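Local coordinates for magnetosome protein MamA (Magnetospirillum gryphiswaldense, PDB 3ASF) that probably serves as a scaffold of tetratricopeptide repeats on which magnetosome-associated proteins can assemble, at residues L46-A51 against T62-R67; L82-V87 against P97-V102; N106-N111 against L137-N142; L116-D121 against D131-A136. All blocks are in the same frame, centred on the assembly; numbering follows the deposited sequence.

Overall arrangement
The four contacts follow an array of paired helices, as in the right-handed superhelix of tetratricopeptide repeats. Interactions 1, 2 and 4 repeat one theme, each packing two consecutive antiparallel helices around a glycine: 42-54 on 58-71, 76-88 on 92-105, and 110-122 on 126-139. Along the chain interaction 1 closes first, then interaction 2, while interaction 4 is nested within the loop closed by interaction 3, which uses the same two helices near the turns at their ends. Centres of neighbouring contacts lie about 11 to 13 Å apart between 1 and 2, 2 and 4, and 3 and 4, whereas those of 1 and 3 are about 26 Å apart. Side chains bridge adjacent pairs, making the repeats one continuous, elongated scaffold.

Interaction 1: L46-A51 against T62-R67; sequences LHLGIA and TELLER
G49 lies directly opposite L64, their CA atoms 5.4 Å apart, and the absence of a side chain on G49 lets two leucines of 62-67 press against the backbone of 46-51. This is the tight part of the contact. The CD2 methyl of L64 fits beside L48, 3.7 Å from its CG, and also rests 4.0 Å from G49 N. The two leucine side chains meet at about a right angle; a chi1 of 172° puts L48 CG beside its carbonyl carbon, where L64 CD2 meets it. L65 comes in on the other flank of G49: its CD2 packs 3.9 Å from L46 O, and only more loosely touches L46 CD1 at 4.2 Å. Beyond it I50 barely reaches the partner helix and turns instead to V81 and Y24. The open side belongs to 62-67, where E63 is exposed and the partly exposed R67 forms a salt bridge with D71. E66 OE2 is hydrogen-bonded to Y86 OH on the next helix. Two antiparallel helices, with a glycine of the first receiving a large apolar residue of the second, are the signature of the helical hairpin of a tetratricopeptide repeat.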
loop_
_atom_site.group_PDB
_atom_site.type_symbol
_atom_site.label_atom_id
_atom_site.label_comp_id
_atom_site.label_asym_id
_atom_site.label_seq_id
_atom_site.Cartn_x
_atom_site.Cartn_y
_atom_site.Cartn_z
ATOM N N LEU A 46 -13.950 1.690 5.083
ATOM C CA LEU A 46 -12.763 1.694 4.259
ATOM C C LEU A 46 -12.134 3.088 4.294
ATOM O O LEU A 46 -10.912 3.234 4.494
ATOM C CB LEU A 46 -13.124 1.284 2.832
ATOM C CG LEU A 46 -12.169 1.686 1.716
ATOM C CD1 LEU A 46 -10.842 0.927 1.841
ATOM C CD2 LEU A 46 -12.808 1.433 0.359
ATOM N N HIS A 47 -12.970 4.106 4.121
ATOM C CA HIS A 47 -12.470 5.446 4.073
ATOM C C HIS A 47 -12.146 5.998 5.439
ATOM O O HIS A 47 -11.112 6.663 5.603
ATOM C CB HIS A 47 -13.413 6.316 3.299
ATOM C CG HIS A 47 -13.453 5.949 1.861
ATOM N ND1 HIS A 47 -14.167 4.865 1.404
ATOM C CD2 HIS A 47 -12.801 6.457 0.791
ATOM C CE1 HIS A 47 -13.986 4.749 0.100
ATOM N NE2 HIS A 47 -13.160 5.701 -0.297
ATOM N N LEU A 48 -12.973 5.677 6.427
ATOM C CA LEU A 48 -12.679 6.098 7.787
ATOM C C LEU A 48 -11.401 5.421 8.214
ATOM O O LEU A 48 -10.621 6.012 8.966
ATOM C CB LEU A 48 -13.797 5.752 8.775
ATOM C CG LEU A 48 -13.530 5.979 10.287
ATOM C CD1 LEU A 48 -12.894 7.347 10.600
ATOM C CD2 LEU A 48 -14.795 5.803 11.150
ATOM N N GLY A 49 -11.191 4.187 7.750
ATOM C CA GLY A 49 -9.977 3.440 8.094
ATOM C C GLY A 49 -8.747 4.079 7.476
ATOM O O GLY A 49 -7.712 4.227 8.126
ATOM N N ILE A 50 -8.850 4.449 6.206
ATOM C CA ILE A 50 -7.745 5.120 5.524
ATOM C C ILE A 50 -7.429 6.399 6.326
ATOM O O ILE A 50 -6.270 6.688 6.626
ATOM C CB ILE A 50 -8.129 5.523 4.081
ATOM C CG1 ILE A 50 -8.252 4.314 3.177
ATOM C CG2 ILE A 50 -7.124 6.516 3.503
ATOM C CD1 ILE A 50 -8.907 4.625 1.867
ATOM N N ALA A 51 -8.474 7.131 6.705
ATOM C CA ALA A 51 -8.303 8.429 7.328
ATOM C C ALA A 51 -7.823 8.331 8.760
ATOM O O ALA A 51 -7.186 9.254 9.247
ATOM C CB ALA A 51 -9.590 9.263 7.230
ATOM N N THR A 62 -6.060 0.251 11.309
ATOM C CA THR A 62 -5.703 -1.066 10.866
ATOM C C THR A 62 -6.823 -2.068 11.120
ATOM O O THR A 62 -7.180 -2.854 10.237
ATOM C CB THR A 62 -4.379 -1.507 11.511
ATOM O OG1 THR A 62 -3.305 -0.912 10.774
ATOM C CG2 THR A 62 -4.215 -3.007 11.466
ATOM N N GLU A 63 -7.394 -2.004 12.314
ATOM C CA GLU A 63 -8.412 -2.947 12.716
ATOM C C GLU A 63 -9.687 -2.693 11.940
ATOM O O GLU A 63 -10.421 -3.619 11.591
ATOM C CB GLU A 63 -8.662 -2.810 14.200
ATOM C CG GLU A 63 -7.412 -2.987 15.011
ATOM C CD GLU A 63 -7.683 -2.986 16.500
ATOM O OE1 GLU A 63 -8.759 -2.496 16.926
ATOM O OE2 GLU A 63 -6.813 -3.492 17.242
ATOM N N LEU A 64 -9.941 -1.429 11.642
ATOM C CA LEU A 64 -11.113 -1.099 10.854
ATOM C C LEU A 64 -10.925 -1.653 9.440
ATOM O O LEU A 64 -11.888 -2.084 8.801
ATOM C CB LEU A 64 -11.300 0.405 10.836
ATOM C CG LEU A 64 -12.643 1.036 10.532
ATOM C CD1 LEU A 64 -13.767 0.302 11.218
ATOM C CD2 LEU A 64 -12.568 2.446 11.025
ATOM N N LEU A 65 -9.683 -1.670 8.963
ATOM C CA LEU A 65 -9.426 -2.194 7.624
ATOM C C LEU A 65 -9.526 -3.714 7.618
ATOM O O LEU A 65 -10.074 -4.298 6.690
ATOM C CB LEU A 65 -8.100 -1.699 7.074
ATOM C CG LEU A 65 -8.147 -0.208 6.716
ATOM C CD1 LEU A 65 -6.755 0.372 6.493
ATOM C CD2 LEU A 65 -9.014 0.029 5.510
ATOM N N GLU A 66 -9.056 -4.332 8.693
ATOM C CA GLU A 66 -9.159 -5.773 8.865
ATOM C C GLU A 66 -10.637 -6.261 8.890
ATOM O O GLU A 66 -10.990 -7.291 8.293
ATOM C CB GLU A 66 -8.390 -6.178 10.131
ATOM C CG GLU A 66 -6.895 -5.844 10.039
ATOM C CD GLU A 66 -6.077 -6.176 11.285
ATOM O OE1 GLU A 66 -6.574 -6.007 12.424
ATOM O OE2 GLU A 66 -4.905 -6.592 11.127
ATOM N N ARG A 67 -11.484 -5.490 9.571
ATOM C CA ARG A 67 -12.907 -5.740 9.623
ATOM C C ARG A 67 -13.554 -5.587 8.245
ATOM O O ARG A 67 -14.531 -6.281 7.925
ATOM C CB ARG A 67 -13.565 -4.784 10.640
ATOM C CG ARG A 67 -15.090 -4.927 10.823
ATOM C CD ARG A 67 -15.509 -6.368 11.147
ATOM N NE ARG A 67 -16.959 -6.508 11.357
ATOM C CZ ARG A 67 -17.864 -6.711 10.398
ATOM N NH1 ARG A 67 -19.141 -6.805 10.723
ATOM N NH2 ARG A 67 -17.503 -6.806 9.121
#

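Interaction 2: L82-V87 against P97-V102; sequences LGLTYV and PLLVKV
G83 and L98 mark the closest backbone approach, CA to CA 5.2 Å, where segments 82-87 and 97-102 run antiparallel at 140° with their axes 8.7 Å apart. The side chain of L98 sets out toward the first helix and puts its CD1 methyl into a notch made by one turn of it. L82 CG touches that methyl from one side at 3.7 Å, and the edge of the Y86 ring meets it, near the ring plane, through CE2 at 3.7 Å. L82 CD1 lies over a face of the same ring near the rim, 3.4 Å above its plane, which makes the notch a compact cluster of two leucines and a tyrosine. The polar end of Y86 leaves the cluster: its OH is hydrogen-bonded to E66 on the preceding helix 58-71. L99 works on the other flank of G83. With CG anti to its carbonyl carbon (chi1 -67°), its isobutyl group reaches across and splits its two methyls between different partners. CD2 lies 3.7 Å from G83 C and also packs on L84 CD1, whereas CD1 meets V87 CG2 at 3.8 Å. L84 and V87 each cross L99 at about a right angle. L99 goes on to touch L116, and L84 reaches N111 and R115, passing the packing on to helix 110-122. A glycine and an aromatic residue on the first helix, and a bulky apolar residue of the second lying over that glycine, form the characteristic hairpin core of a tetratricopeptide repeat.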
loop_
_atom_site.group_PDB
_atom_site.type_symbol
_atom_site.label_atom_id
_atom_site.label_comp_id
_atom_site.label_asym_id
_atom_site.label_seq_id
_atom_site.Cartn_x
_atom_site.Cartn_y
_atom_site.Cartn_z
ATOM N N LEU A 82 -5.443 -2.072 2.633
ATOM C CA LEU A 82 -4.963 -2.876 3.743
ATOM C C LEU A 82 -3.533 -3.328 3.501
ATOM O O LEU A 82 -2.670 -3.161 4.366
ATOM C CB LEU A 82 -5.877 -4.054 4.042
ATOM C CG LEU A 82 -5.461 -4.852 5.287
ATOM C CD1 LEU A 82 -5.100 -3.965 6.510
ATOM C CD2 LEU A 82 -6.537 -5.897 5.638
ATOM N N GLY A 83 -3.272 -3.866 2.315
ATOM C CA GLY A 83 -1.937 -4.389 2.022
ATOM C C GLY A 83 -0.867 -3.310 2.138
ATOM O O GLY A 83 0.194 -3.526 2.743
ATOM N N LEU A 84 -1.176 -2.142 1.559
ATOM C CA LEU A 84 -0.291 -0.972 1.558
ATOM C C LEU A 84 -0.100 -0.473 2.970
ATOM O O LEU A 84 1.007 -0.147 3.393
ATOM C CB LEU A 84 -0.876 0.138 0.671
ATOM C CG LEU A 84 -0.381 0.366 -0.776
ATOM C CD1 LEU A 84 0.415 -0.798 -1.397
ATOM C CD2 LEU A 84 -1.491 0.776 -1.706
ATOM N N THR A 85 -1.192 -0.455 3.715
ATOM C CA THR A 85 -1.150 0.003 5.083
ATOM C C THR A 85 -0.217 -0.867 5.911
ATOM O O THR A 85 0.544 -0.353 6.721
ATOM C CB THR A 85 -2.569 0.039 5.719
ATOM O OG1 THR A 85 -3.395 0.949 4.989
ATOM C CG2 THR A 85 -2.517 0.452 7.187
ATOM N N TYR A 86 -0.271 -2.177 5.743
ATOM C CA TYR A 86 0.557 -3.011 6.592
ATOM C C TYR A 86 2.029 -2.725 6.327
ATOM O O TYR A 86 2.831 -2.764 7.252
ATOM C CB TYR A 86 0.322 -4.491 6.362
ATOM C CG TYR A 86 -0.885 -5.129 7.008
ATOM C CD1 TYR A 86 -1.154 -4.996 8.372
ATOM C CD2 TYR A 86 -1.731 -5.935 6.250
ATOM C CE1 TYR A 86 -2.275 -5.634 8.948
ATOM C CE2 TYR A 86 -2.819 -6.562 6.798
ATOM C CZ TYR A 86 -3.096 -6.415 8.139
ATOM O OH TYR A 86 -4.192 -7.073 8.637
ATOM N N VAL A 87 2.392 -2.456 5.068
ATOM C CA VAL A 87 3.787 -2.169 4.734
ATOM C C VAL A 87 4.285 -0.923 5.473
ATOM O O VAL A 87 5.353 -0.942 6.088
ATOM C CB VAL A 87 4.043 -2.022 3.200
ATOM C CG1 VAL A 87 5.443 -1.468 2.941
ATOM C CG2 VAL A 87 3.901 -3.351 2.502
ATOM N N PRO A 97 0.506 -11.613 1.486
ATOM C CA PRO A 97 -0.568 -12.292 0.775
ATOM C C PRO A 97 -1.508 -11.311 0.087
ATOM O O PRO A 97 -2.008 -11.594 -1.008
ATOM C CB PRO A 97 -1.329 -13.028 1.899
ATOM C CG PRO A 97 -0.372 -13.094 3.058
ATOM C CD PRO A 97 0.457 -11.867 2.945
ATOM N N LEU A 98 -1.752 -10.173 0.721
ATOM C CA LEU A 98 -2.685 -9.207 0.183
ATOM C C LEU A 98 -2.103 -8.534 -1.078
ATOM O O LEU A 98 -2.769 -8.405 -2.105
ATOM C CB LEU A 98 -3.037 -8.172 1.247
ATOM C CG LEU A 98 -4.075 -8.593 2.287
ATOM C CD1 LEU A 98 -4.007 -7.707 3.529
ATOM C CD2 LEU A 98 -5.501 -8.624 1.677
ATOM N N LEU A 99 -0.846 -8.140 -0.998
ATOM C CA LEU A 99 -0.223 -7.516 -2.122
ATOM C C LEU A 99 -0.100 -8.534 -3.268
ATOM O O LEU A 99 -0.363 -8.194 -4.422
ATOM C CB LEU A 99 1.119 -6.875 -1.716
ATOM C CG LEU A 99 1.064 -5.662 -0.740
ATOM C CD1 LEU A 99 2.442 -5.116 -0.469
ATOM C CD2 LEU A 99 0.183 -4.521 -1.232
ATOM N N VAL A 100 0.244 -9.789 -2.964
ATOM C CA VAL A 100 0.302 -10.822 -3.996
ATOM C C VAL A 100 -1.068 -10.955 -4.650
ATOM O O VAL A 100 -1.187 -10.990 -5.867
ATOM C CB VAL A 100 0.737 -12.196 -3.429
ATOM C CG1 VAL A 100 0.256 -13.376 -4.318
ATOM C CG2 VAL A 100 2.239 -12.272 -3.205
ATOM N N LYS A 101 -2.111 -11.018 -3.835
ATOM C CA LYS A 101 -3.462 -11.100 -4.361
ATOM C C LYS A 101 -3.765 -9.910 -5.282
ATOM O O LYS A 101 -4.248 -10.085 -6.411
ATOM C CB LYS A 101 -4.480 -11.149 -3.212
ATOM C CG LYS A 101 -5.843 -11.691 -3.587
ATOM C CD LYS A 101 -6.961 -11.127 -2.653
ATOM C CE LYS A 101 -8.124 -12.103 -2.517
ATOM N NZ LYS A 101 -7.849 -13.217 -1.521
ATOM N N VAL A 102 -3.500 -8.702 -4.797
ATOM C CA VAL A 102 -3.820 -7.516 -5.590
ATOM C C VAL A 102 -3.036 -7.416 -6.902
ATOM O O VAL A 102 -3.637 -7.156 -7.940
ATOM C CB VAL A 102 -3.582 -6.226 -4.814
ATOM C CG1 VAL A 102 -3.751 -5.003 -5.755
ATOM C CG2 VAL A 102 -4.532 -6.149 -3.615
#

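Interaction 3: N106-N111 against L137-N142; sequences NPVNFN and LGLRPN. With SO4 (sulfate ion), chain D; SO4 (sulfate ion), chain H.
F110 and R140 form a flat stack, the guanidinium lying almost parallel to the phenyl ring (planes 7° apart) with centres 4.2 Å from each other. The arginine chain, extended from CG to NE, runs over the ring and makes a CH-pi contact through CD, 3.7 Å from the ring centroid and 14° off the ring normal. F110 holds its ring there by turning CG anti to the backbone N (chi1 166°). Its other neighbours include K145 and V146 of helix 144-156. L139 comes to the ring edge with CB and sends its two methyls onto the turn before the helix: CD1 packs 3.6 Å from F110 CA, while CD2 lies 3.4 Å from P107 O and also touches V108. At its far end the guanidinium holds a sulfate, probably from the crystallisation liquor. R140 NH2 donates to O2 of this ion at 3.0 Å, and NH1 makes a weaker bond to O3. N111 donates from ND2 to O4 of a second sulfate at 2.7 Å. Replacing F110 with an alanine would remove the surface beneath the guanidinium, would probably set R140 free to turn away from its sulfate, and is likely to open a gap beside L139. The backbone makes a type I beta turn from N106 to N109, and N109 then caps the new helix through OD1 to V112 N. A proline just past the second helix of one hairpin, at the turn into the next, is characteristic of tetratricopeptide repeats; here N109 adds an N-cap.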
loop_
_atom_site.group_PDB
_atom_site.type_symbol
_atom_site.label_atom_id
_atom_site.label_comp_id
_atom_site.label_asym_id
_atom_site.label_seq_id
_atom_site.Cartn_x
_atom_site.Cartn_y
_atom_site.Cartn_z
ATOM N N ASN A 106 -4.467 -6.937 -10.322
ATOM C CA ASN A 106 -4.168 -5.603 -10.833
ATOM C C ASN A 106 -2.723 -5.471 -11.327
ATOM O O ASN A 106 -1.924 -4.797 -10.679
ATOM C CB ASN A 106 -4.363 -4.616 -9.701
ATOM C CG ASN A 106 -5.372 -3.571 -10.016
ATOM O OD1 ASN A 106 -6.345 -3.411 -9.260
ATOM N ND2 ASN A 106 -5.179 -2.846 -11.133
ATOM N N PRO A 107 -2.389 -6.089 -12.485
ATOM C CA PRO A 107 -0.975 -6.173 -12.920
ATOM C C PRO A 107 -0.357 -4.848 -13.332
ATOM O O PRO A 107 0.860 -4.769 -13.516
ATOM C CB PRO A 107 -1.016 -7.116 -14.125
ATOM C CG PRO A 107 -2.398 -7.681 -14.170
ATOM C CD PRO A 107 -3.288 -6.717 -13.463
ATOM N N VAL A 108 -1.182 -3.816 -13.484
ATOM C CA VAL A 108 -0.658 -2.540 -13.937
ATOM C C VAL A 108 -0.479 -1.571 -12.760
ATOM O O VAL A 108 -0.087 -0.435 -12.952
ATOM C CB VAL A 108 -1.502 -1.969 -15.108
ATOM C CG1 VAL A 108 -2.560 -0.950 -14.615
ATOM C CG2 VAL A 108 -0.588 -1.343 -16.121
ATOM N N ASN A 109 -0.745 -2.037 -11.540
ATOM C CA ASN A 109 -0.540 -1.208 -10.359
ATOM C C ASN A 109 0.889 -1.328 -9.879
ATOM O O ASN A 109 1.277 -2.328 -9.264
ATOM C CB ASN A 109 -1.506 -1.574 -9.241
ATOM C CG ASN A 109 -1.346 -0.685 -8.024
ATOM O OD1 ASN A 109 -0.258 -0.157 -7.755
ATOM N ND2 ASN A 109 -2.435 -0.508 -7.272
ATOM N N PHE A 110 1.653 -0.274 -10.141
ATOM C CA PHE A 110 3.084 -0.232 -9.898
ATOM C C PHE A 110 3.456 -0.191 -8.415
ATOM O O PHE A 110 4.383 -0.881 -7.964
ATOM C CB PHE A 110 3.692 0.969 -10.616
ATOM C CG PHE A 110 5.086 1.292 -10.173
ATOM C CD1 PHE A 110 6.198 0.715 -10.809
ATOM C CD2 PHE A 110 5.299 2.156 -9.103
ATOM C CE1 PHE A 110 7.511 1.005 -10.382
ATOM C CE2 PHE A 110 6.601 2.467 -8.669
ATOM C CZ PHE A 110 7.711 1.892 -9.315
ATOM N N ASN A 111 2.769 0.645 -7.661
ATOM C CA ASN A 111 3.093 0.823 -6.245
ATOM C C ASN A 111 2.884 -0.466 -5.432
ATOM O O ASN A 111 3.745 -0.880 -4.632
ATOM C CB ASN A 111 2.237 1.968 -5.717
ATOM C CG ASN A 111 2.499 2.276 -4.280
ATOM O OD1 ASN A 111 3.635 2.260 -3.818
ATOM N ND2 ASN A 111 1.436 2.567 -3.555
ATOM N N LEU A 137 9.809 -2.656 -12.554
ATOM C CA LEU A 137 10.612 -1.983 -13.556
ATOM C C LEU A 137 9.988 -2.152 -14.939
ATOM O O LEU A 137 9.994 -1.239 -15.737
ATOM C CB LEU A 137 11.998 -2.585 -13.544
ATOM C CG LEU A 137 13.122 -1.652 -13.933
ATOM C CD1 LEU A 137 13.202 -0.365 -13.036
ATOM C CD2 LEU A 137 14.407 -2.498 -13.885
ATOM N N GLY A 138 9.446 -3.329 -15.218
ATOM C CA GLY A 138 8.773 -3.572 -16.480
ATOM C C GLY A 138 7.627 -2.599 -16.697
ATOM O O GLY A 138 7.366 -2.196 -17.828
ATOM N N LEU A 139 6.941 -2.210 -15.613
ATOM C CA LEU A 139 5.842 -1.224 -15.711
ATOM C C LEU A 139 6.345 0.215 -15.830
ATOM O O LEU A 139 5.685 1.065 -16.428
ATOM C CB LEU A 139 4.911 -1.269 -14.482
ATOM C CG LEU A 139 4.086 -2.518 -14.142
ATOM C CD1 LEU A 139 3.498 -2.461 -12.677
ATOM C CD2 LEU A 139 3.009 -2.776 -15.191
ATOM N N ARG A 140 7.477 0.495 -15.195
ATOM C CA ARG A 140 8.017 1.856 -15.109
ATOM C C ARG A 140 9.531 1.809 -15.189
ATOM O O ARG A 140 10.205 1.935 -14.169
ATOM C CB ARG A 140 7.638 2.504 -13.779
ATOM C CG ARG A 140 6.199 2.849 -13.678
ATOM C CD ARG A 140 6.021 3.874 -12.632
ATOM N NE ARG A 140 4.615 4.042 -12.331
ATOM C CZ ARG A 140 4.158 4.721 -11.290
ATOM N NH1 ARG A 140 5.004 5.314 -10.448
ATOM N NH2 ARG A 140 2.847 4.801 -11.106
ATOM N N PRO A 141 10.078 1.647 -16.396
ATOM C CA PRO A 141 11.519 1.449 -16.496
ATOM C C PRO A 141 12.334 2.685 -16.157
ATOM O O PRO A 141 13.550 2.615 -16.103
ATOM C CB PRO A 141 11.724 1.069 -17.969
ATOM C CG PRO A 141 10.322 0.688 -18.463
ATOM C CD PRO A 141 9.410 1.569 -17.699
ATOM N N ASN A 142 11.675 3.814 -15.955
ATOM C CA ASN A 142 12.406 5.024 -15.683
ATOM C C ASN A 142 12.507 5.270 -14.201
ATOM O O ASN A 142 12.921 6.333 -13.799
ATOM C CB ASN A 142 11.730 6.227 -16.354
ATOM C CG ASN A 142 12.303 6.535 -17.731
ATOM O OD1 ASN A 142 13.339 5.992 -18.119
ATOM N ND2 ASN A 142 11.629 7.422 -18.478
HETATM S S SO4 D . 3.321 6.134 -7.309
HETATM O O1 SO4 D . 2.547 6.577 -6.151
HETATM O O2 SO4 D . 2.406 5.330 -8.135
HETATM O O3 SO4 D . 3.813 7.312 -8.050
HETATM O O4 SO4 D . 4.477 5.368 -6.830
HETATM S S SO4 H . 1.859 3.933 -0.284
HETATM O O1 SO4 H . 1.465 3.375 1.011
HETATM O O2 SO4 H . 0.676 4.493 -0.947
HETATM O O3 SO4 H . 2.866 4.985 -0.068
HETATM O O4 SO4 H . 2.444 2.857 -1.072
#

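Interaction 4: L116-D121 against D131-A136; sequences LGVALD and DSFKIA. With SO4 (sulfate ion), chain I.
S132 is the first residue of 131-136 to meet 116-121, its CB resting 4.0 Å from the CA of G117 at the point where the backbones come closest; the helix segments run antiparallel, their N-to-C directions 164° apart. Its OG lies beside the leucines of the first helix, 3.8 Å from L116 CD2 and a looser 4.3 Å from L120 CD2. Amid this apolar lining the hydroxyl finds its polar partner in R113, whose NH2 is hydrogen-bonded to it. F133 follows and supplies the largest share of the packing. A chi1 of -73° places CG beside the backbone N and carries the ring across to the first helix, where it presents a face to G117. The CA of G117 makes a CH-pi contact 4.0 Å from the ring centroid, 25° off the normal. The ring tip pushes further onto the backbone, CZ reaching G117 C at 3.4 Å, and V118 CG2 lies 4.2 Å from F133 CZ. Without the ring, as with an alanine here, a gap would probably open over G117 and V118 would lose its partner across the hairpin. K134 turns outward, where it makes a weak hydrogen bond to Y154 OH and lies next to a sulfate. I135 then packs against R113, and A136 against R113 and F110. The hairpin is enclosed on two flanks: F133 also touches V146, A149, I150 and S153 of the following helix 144-156, while L116, A119 and L120 lean on the preceding helix 92-105.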
loop_
_atom_site.group_PDB
_atom_site.type_symbol
_atom_site.label_atom_id
_atom_site.label_comp_id
_atom_site.label_asym_id
_atom_site.label_seq_id
_atom_site.Cartn_x
_atom_site.Cartn_y
_atom_site.Cartn_z
ATOM N N LEU A 116 5.288 -4.751 -2.534
ATOM C CA LEU A 116 5.408 -6.195 -2.349
ATOM C C LEU A 116 6.892 -6.580 -2.372
ATOM O O LEU A 116 7.352 -7.352 -1.547
ATOM C CB LEU A 116 4.609 -6.938 -3.421
ATOM C CG LEU A 116 4.829 -8.431 -3.591
ATOM C CD1 LEU A 116 4.598 -9.133 -2.268
ATOM C CD2 LEU A 116 3.898 -8.982 -4.677
ATOM N N GLY A 117 7.652 -5.990 -3.280
ATOM C CA GLY A 117 9.094 -6.213 -3.304
ATOM C C GLY A 117 9.729 -5.763 -2.006
ATOM O O GLY A 117 10.545 -6.471 -1.422
ATOM N N VAL A 118 9.329 -4.581 -1.553
ATOM C CA VAL A 118 9.800 -4.048 -0.298
ATOM C C VAL A 118 9.464 -4.980 0.871
ATOM O O VAL A 118 10.345 -5.287 1.680
ATOM C CB VAL A 118 9.242 -2.627 -0.049
ATOM C CG1 VAL A 118 9.611 -2.141 1.340
ATOM C CG2 VAL A 118 9.805 -1.633 -1.095
ATOM N N ALA A 119 8.217 -5.440 0.955
ATOM C CA ALA A 119 7.806 -6.322 2.051
ATOM C C ALA A 119 8.656 -7.585 2.038
ATOM O O ALA A 119 9.129 -8.025 3.061
ATOM C CB ALA A 119 6.335 -6.691 1.923
ATOM N N LEU A 120 8.826 -8.164 0.858
ATOM C CA LEU A 120 9.616 -9.369 0.663
ATOM C C LEU A 120 11.074 -9.220 1.091
ATOM O O LEU A 120 11.612 -10.116 1.750
ATOM C CB LEU A 120 9.534 -9.783 -0.807
ATOM C CG LEU A 120 8.667 -10.958 -1.297
ATOM C CD1 LEU A 120 7.889 -11.714 -0.224
ATOM C CD2 LEU A 120 7.760 -10.568 -2.438
ATOM N N ASP A 121 11.713 -8.106 0.719
ATOM C CA ASP A 121 13.124 -7.821 1.081
ATOM C C ASP A 121 13.277 -7.816 2.607
ATOM O O ASP A 121 14.176 -8.454 3.168
ATOM C CB ASP A 121 13.576 -6.476 0.479
ATOM C CG ASP A 121 14.995 -6.049 0.917
ATOM O OD1 ASP A 121 15.975 -6.451 0.236
ATOM O OD2 ASP A 121 15.129 -5.262 1.899
ATOM N N ASP A 131 12.680 -10.451 -7.979
ATOM C CA ASP A 131 11.710 -10.807 -9.027
ATOM C C ASP A 131 10.549 -9.806 -9.134
ATOM O O ASP A 131 10.126 -9.442 -10.255
ATOM C CB ASP A 131 11.173 -12.231 -8.830
ATOM C CG ASP A 131 12.238 -13.290 -9.083
ATOM O OD1 ASP A 131 12.029 -14.447 -8.644
ATOM O OD2 ASP A 131 13.285 -12.960 -9.716
ATOM N N SER A 132 10.043 -9.369 -7.979
ATOM C CA SER A 132 8.933 -8.427 -7.946
ATOM C C SER A 132 9.359 -7.048 -8.433
ATOM O O SER A 132 8.635 -6.429 -9.233
ATOM C CB SER A 132 8.276 -8.360 -6.561
ATOM O OG SER A 132 7.199 -9.309 -6.494
ATOM N N PHE A 133 10.534 -6.592 -7.981
ATOM C CA PHE A 133 11.107 -5.334 -8.435
ATOM C C PHE A 133 11.267 -5.313 -9.932
ATOM O O PHE A 133 10.947 -4.320 -10.575
ATOM C CB PHE A 133 12.460 -5.087 -7.777
ATOM C CG PHE A 133 12.349 -4.704 -6.331
ATOM C CD1 PHE A 133 11.351 -3.832 -5.909
ATOM C CD2 PHE A 133 13.235 -5.213 -5.390
ATOM C CE1 PHE A 133 11.242 -3.475 -4.559
ATOM C CE2 PHE A 133 13.130 -4.847 -4.051
ATOM C CZ PHE A 133 12.137 -3.979 -3.637
ATOM N N LYS A 134 11.706 -6.423 -10.505
ATOM C CA LYS A 134 11.887 -6.440 -11.937
ATOM C C LYS A 134 10.550 -6.370 -12.637
ATOM O O LYS A 134 10.436 -5.754 -13.705
ATOM C CB LYS A 134 12.717 -7.644 -12.372
ATOM C CG LYS A 134 14.233 -7.380 -12.168
ATOM C CD LYS A 134 15.054 -8.671 -12.075
ATOM C CE LYS A 134 16.555 -8.405 -12.237
ATOM N NZ LYS A 134 17.259 -9.674 -12.554
ATOM N N ILE A 135 9.518 -6.977 -12.045
ATOM C CA ILE A 135 8.211 -6.850 -12.654
ATOM C C ILE A 135 7.776 -5.377 -12.574
ATOM O O ILE A 135 7.133 -4.872 -13.483
ATOM C CB ILE A 135 7.178 -7.795 -12.027
ATOM C CG1 ILE A 135 7.523 -9.254 -12.331
ATOM C CG2 ILE A 135 5.816 -7.496 -12.576
ATOM C CD1 ILE A 135 6.771 -10.270 -11.409
ATOM N N ALA A 136 8.150 -4.686 -11.501
ATOM C CA ALA A 136 7.788 -3.271 -11.352
ATOM C C ALA A 136 8.521 -2.385 -12.346
ATOM O O ALA A 136 7.925 -1.470 -12.905
ATOM C CB ALA A 136 8.058 -2.800 -9.977
HETATM S S SO4 I . 17.594 -9.730 -15.880
HETATM O O1 SO4 I . 18.315 -9.539 -14.617
HETATM O O2 SO4 I . 16.389 -10.550 -15.664
HETATM O O3 SO4 I . 17.221 -8.419 -16.430
HETATM O O4 SO4 I . 18.490 -10.417 -16.827
#